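Local structure of Lmo0488 protein (Listeria monocytogenes serovar 1/2a, 5TED) at residues S1-F9 with S190-D198. The protein regulates transcription in response to shikimate, probably by binding DNA as a LysR-type regulator; this chain is its effector-binding domain. Numbering follows the deposited sequence.
Sequences SHGNIDLGF and SPASKAFKD
Ile5 reaches from strand 4-9 onto the first two turns of helix 191-198, its CD1 ending 3.7 Å from Phe196 CB and 4.1 Å from Ala192 CB. With CG1 set beside the backbone N (chi1 -63°) and the chain extended beyond it, Ile5 CD1 arrives between these two residues, one helical turn apart, and also lies 3.4 Å from Ala192 O, the carbonyl already bonded to Phe196 N. Further along the strand, Leu7 CD2 comes within 4.1 Å of Phe196 CE2, the two side chains crossing at about a right angle; Leu7 CD2 and Ile5 CD1 both approach the ring obliquely. No direct hydrogen bond joins the segments, and two waters bridge them instead. One donates to His2 O and accepts from Ala192 N, while the other donates to Asn4 O and lies 2.8 Å from Ser190 OG. The same Ser190 OG, at the N-cap, accepts from Ser193 N (3.0 Å) in a nearly straight bond. The axes of strand 4-9 and helix 191-198 cross at -54°, 7.8 Å apart at closest, the helix lying over the sheet of one lobe of the periplasmic-binding-protein-like fold, with the Leu7 side chain about 14 Å from the bound shikimate. Phe196 stacks edge-to-face with Phe25 of helix 17-26 and Phe36 of strand 35-41, and Leu57 of strand 57-60 touches both Leu7 and Phe196.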
loop_
_atom_site.group_PDB
_atom_site.type_symbol
_atom_site.label_atom_id
_atom_site.label_comp_id
_atom_site.label_asym_id
_atom_site.label_seq_id
_atom_site.Cartn_x
_atom_site.Cartn_y
_atom_site.Cartn_z
ATOM N N SER A 1 -0.434 27.495 -16.842
ATOM C CA SER A 1 -0.828 27.103 -15.495
ATOM C C SER A 1 0.379 26.818 -14.598
ATOM O O SER A 1 1.424 26.348 -15.056
ATOM C CB SER A 1 -1.739 25.885 -15.551
ATOM O OG SER A 1 -3.099 26.276 -15.554
ATOM N N HIS A 2 0.237 27.118 -13.310
ATOM C CA HIS A 2 1.284 26.805 -12.348
ATOM C C HIS A 2 0.624 26.550 -10.999
ATOM O O HIS A 2 -0.601 26.503 -10.884
ATOM C CB HIS A 2 2.333 27.918 -12.307
ATOM C CG HIS A 2 1.840 29.202 -11.721
ATOM N ND1 HIS A 2 1.210 30.168 -12.473
ATOM C CD2 HIS A 2 1.901 29.689 -10.456
ATOM C CE1 HIS A 2 0.895 31.190 -11.696
ATOM N NE2 HIS A 2 1.299 30.922 -10.467
ATOM N N GLY A 3 1.429 26.365 -9.973
ATOM C CA GLY A 3 0.877 25.954 -8.701
ATOM C C GLY A 3 0.986 24.458 -8.498
ATOM O O GLY A 3 1.434 23.695 -9.363
ATOM N N ASN A 4 0.543 24.054 -7.316
ATOM C CA ASN A 4 0.636 22.686 -6.848
ATOM C C ASN A 4 -0.752 22.084 -6.713
ATOM O O ASN A 4 -1.727 22.791 -6.458
ATOM C CB ASN A 4 1.335 22.620 -5.494
ATOM C CG ASN A 4 1.457 21.201 -4.984
ATOM O OD1 ASN A 4 2.237 20.417 -5.510
ATOM N ND2 ASN A 4 0.689 20.864 -3.950
ATOM N N ILE A 5 -0.827 20.770 -6.900
ATOM C CA ILE A 5 -2.054 20.011 -6.708
ATOM C C ILE A 5 -1.768 18.923 -5.688
ATOM O O ILE A 5 -0.880 18.082 -5.892
ATOM C CB ILE A 5 -2.582 19.391 -8.011
ATOM C CG1 ILE A 5 -2.954 20.488 -9.005
ATOM C CG2 ILE A 5 -3.777 18.458 -7.694
ATOM C CD1 ILE A 5 -3.209 19.984 -10.401
ATOM N N ASP A 6 -2.506 18.940 -4.588
ATOM C CA ASP A 6 -2.427 17.858 -3.616
ATOM C C ASP A 6 -3.534 16.870 -3.937
ATOM O O ASP A 6 -4.720 17.171 -3.759
ATOM C CB ASP A 6 -2.548 18.381 -2.192
ATOM C CG ASP A 6 -1.340 19.180 -1.775
ATOM O OD1 ASP A 6 -0.198 18.766 -2.101
ATOM O OD2 ASP A 6 -1.540 20.216 -1.132
ATOM N N LEU A 7 -3.146 15.683 -4.385
ATOM C CA LEU A 7 -4.100 14.683 -4.845
ATOM C C LEU A 7 -4.042 13.478 -3.918
ATOM O O LEU A 7 -2.996 12.828 -3.804
ATOM C CB LEU A 7 -3.773 14.291 -6.281
ATOM C CG LEU A 7 -4.670 13.228 -6.886
ATOM C CD1 LEU A 7 -6.091 13.822 -7.077
ATOM C CD2 LEU A 7 -4.024 12.818 -8.202
ATOM N N GLY A 8 -5.165 13.157 -3.289
ATOM C CA GLY A 8 -5.282 11.974 -2.441
ATOM C C GLY A 8 -6.102 10.908 -3.145
ATOM O O GLY A 8 -7.082 11.224 -3.813
ATOM N N PHE A 9 -5.701 9.646 -2.986
ATOM C CA PHE A 9 -6.403 8.592 -3.706
ATOM C C PHE A 9 -6.317 7.246 -2.994
ATOM O O PHE A 9 -5.416 6.986 -2.188
ATOM C CB PHE A 9 -5.896 8.477 -5.147
ATOM C CG PHE A 9 -4.405 8.286 -5.291
ATOM C CD1 PHE A 9 -3.846 7.015 -5.234
ATOM C CD2 PHE A 9 -3.570 9.373 -5.557
ATOM C CE1 PHE A 9 -2.478 6.822 -5.427
ATOM C CE2 PHE A 9 -2.198 9.190 -5.745
ATOM C CZ PHE A 9 -1.653 7.920 -5.681
ATOM N N SER A 190 -8.191 26.001 -7.511
ATOM C CA SER A 190 -7.120 26.724 -8.182
ATOM C C SER A 190 -7.137 26.461 -9.687
ATOM O O SER A 190 -7.701 25.466 -10.147
ATOM C CB SER A 190 -5.764 26.319 -7.625
ATOM O OG SER A 190 -5.335 25.078 -8.155
ATOM N N PRO A 191 -6.524 27.346 -10.480
ATOM C CA PRO A 191 -6.491 27.103 -11.928
ATOM C C PRO A 191 -5.874 25.761 -12.287
ATOM O O PRO A 191 -6.392 25.071 -13.172
ATOM C CB PRO A 191 -5.679 28.292 -12.458
ATOM C CG PRO A 191 -5.929 29.381 -11.449
ATOM C CD PRO A 191 -5.973 28.672 -10.131
ATOM N N ALA A 192 -4.781 25.370 -11.622
ATOM C CA ALA A 192 -4.162 24.073 -11.893
ATOM C C ALA A 192 -5.083 22.923 -11.505
ATOM O O ALA A 192 -5.252 21.966 -12.277
ATOM C CB ALA A 192 -2.828 23.962 -11.147
ATOM N N SER A 193 -5.697 22.997 -10.311
ATOM C CA SER A 193 -6.568 21.911 -9.859
ATOM C C SER A 193 -7.779 21.780 -10.758
ATOM O O SER A 193 -8.214 20.667 -11.069
ATOM C CB SER A 193 -7.031 22.123 -8.413
ATOM O OG SER A 193 -5.944 22.070 -7.514
ATOM N N LYS A 194 -8.360 22.913 -11.155
ATOM C CA LYS A 194 -9.478 22.883 -12.087
ATOM C C LYS A 194 -9.065 22.279 -13.422
ATOM O O LYS A 194 -9.778 21.443 -13.983
ATOM C CB LYS A 194 -10.033 24.298 -12.257
ATOM C CG LYS A 194 -11.022 24.464 -13.397
ATOM C CD LYS A 194 -12.328 23.731 -13.134
ATOM C CE LYS A 194 -13.355 24.023 -14.224
ATOM N NZ LYS A 194 -14.518 23.089 -14.148
ATOM N N ALA A 195 -7.901 22.666 -13.937
ATOM C CA ALA A 195 -7.449 22.095 -15.194
ATOM C C ALA A 195 -7.306 20.588 -15.067
ATOM O O ALA A 195 -7.728 19.843 -15.957
ATOM C CB ALA A 195 -6.129 22.733 -15.633
ATOM N N PHE A 196 -6.754 20.116 -13.944
ATOM C CA PHE A 196 -6.599 18.680 -13.774
ATOM C C PHE A 196 -7.937 17.972 -13.589
ATOM O O PHE A 196 -8.140 16.877 -14.128
ATOM C CB PHE A 196 -5.687 18.369 -12.597
ATOM C CG PHE A 196 -5.433 16.902 -12.436
ATOM C CD1 PHE A 196 -4.553 16.251 -13.290
ATOM C CD2 PHE A 196 -6.089 16.171 -11.450
ATOM C CE1 PHE A 196 -4.312 14.894 -13.169
ATOM C CE2 PHE A 196 -5.852 14.808 -11.310
ATOM C CZ PHE A 196 -4.970 14.166 -12.180
ATOM N N LYS A 197 -8.843 18.554 -12.799
ATOM C CA LYS A 197 -10.162 17.954 -12.626
ATOM C C LYS A 197 -10.858 17.772 -13.969
ATOM O O LYS A 197 -11.327 16.674 -14.291
ATOM C CB LYS A 197 -11.017 18.809 -11.692
ATOM C CG LYS A 197 -12.429 18.263 -11.444
ATOM C CD LYS A 197 -13.270 19.275 -10.646
ATOM C CE LYS A 197 -14.666 18.742 -10.360
ATOM N NZ LYS A 197 -15.423 19.721 -9.526
ATOM N N ASP A 198 -10.943 18.845 -14.763
ATOM C CA ASP A 198 -11.607 18.749 -16.061
ATOM C C ASP A 198 -10.914 17.736 -16.968
ATOM O O ASP A 198 -11.576 16.934 -17.644
ATOM C CB ASP A 198 -11.639 20.118 -16.742
ATOM C CG ASP A 198 -12.538 21.117 -16.026
ATOM O OD1 ASP A 198 -13.337 20.704 -15.156
ATOM O OD2 ASP A 198 -12.459 22.319 -16.359
HETATM O O HOH W 1 -3.145 27.133 -9.990
HETATM O O HOH W 2 -2.610 25.430 -7.479
#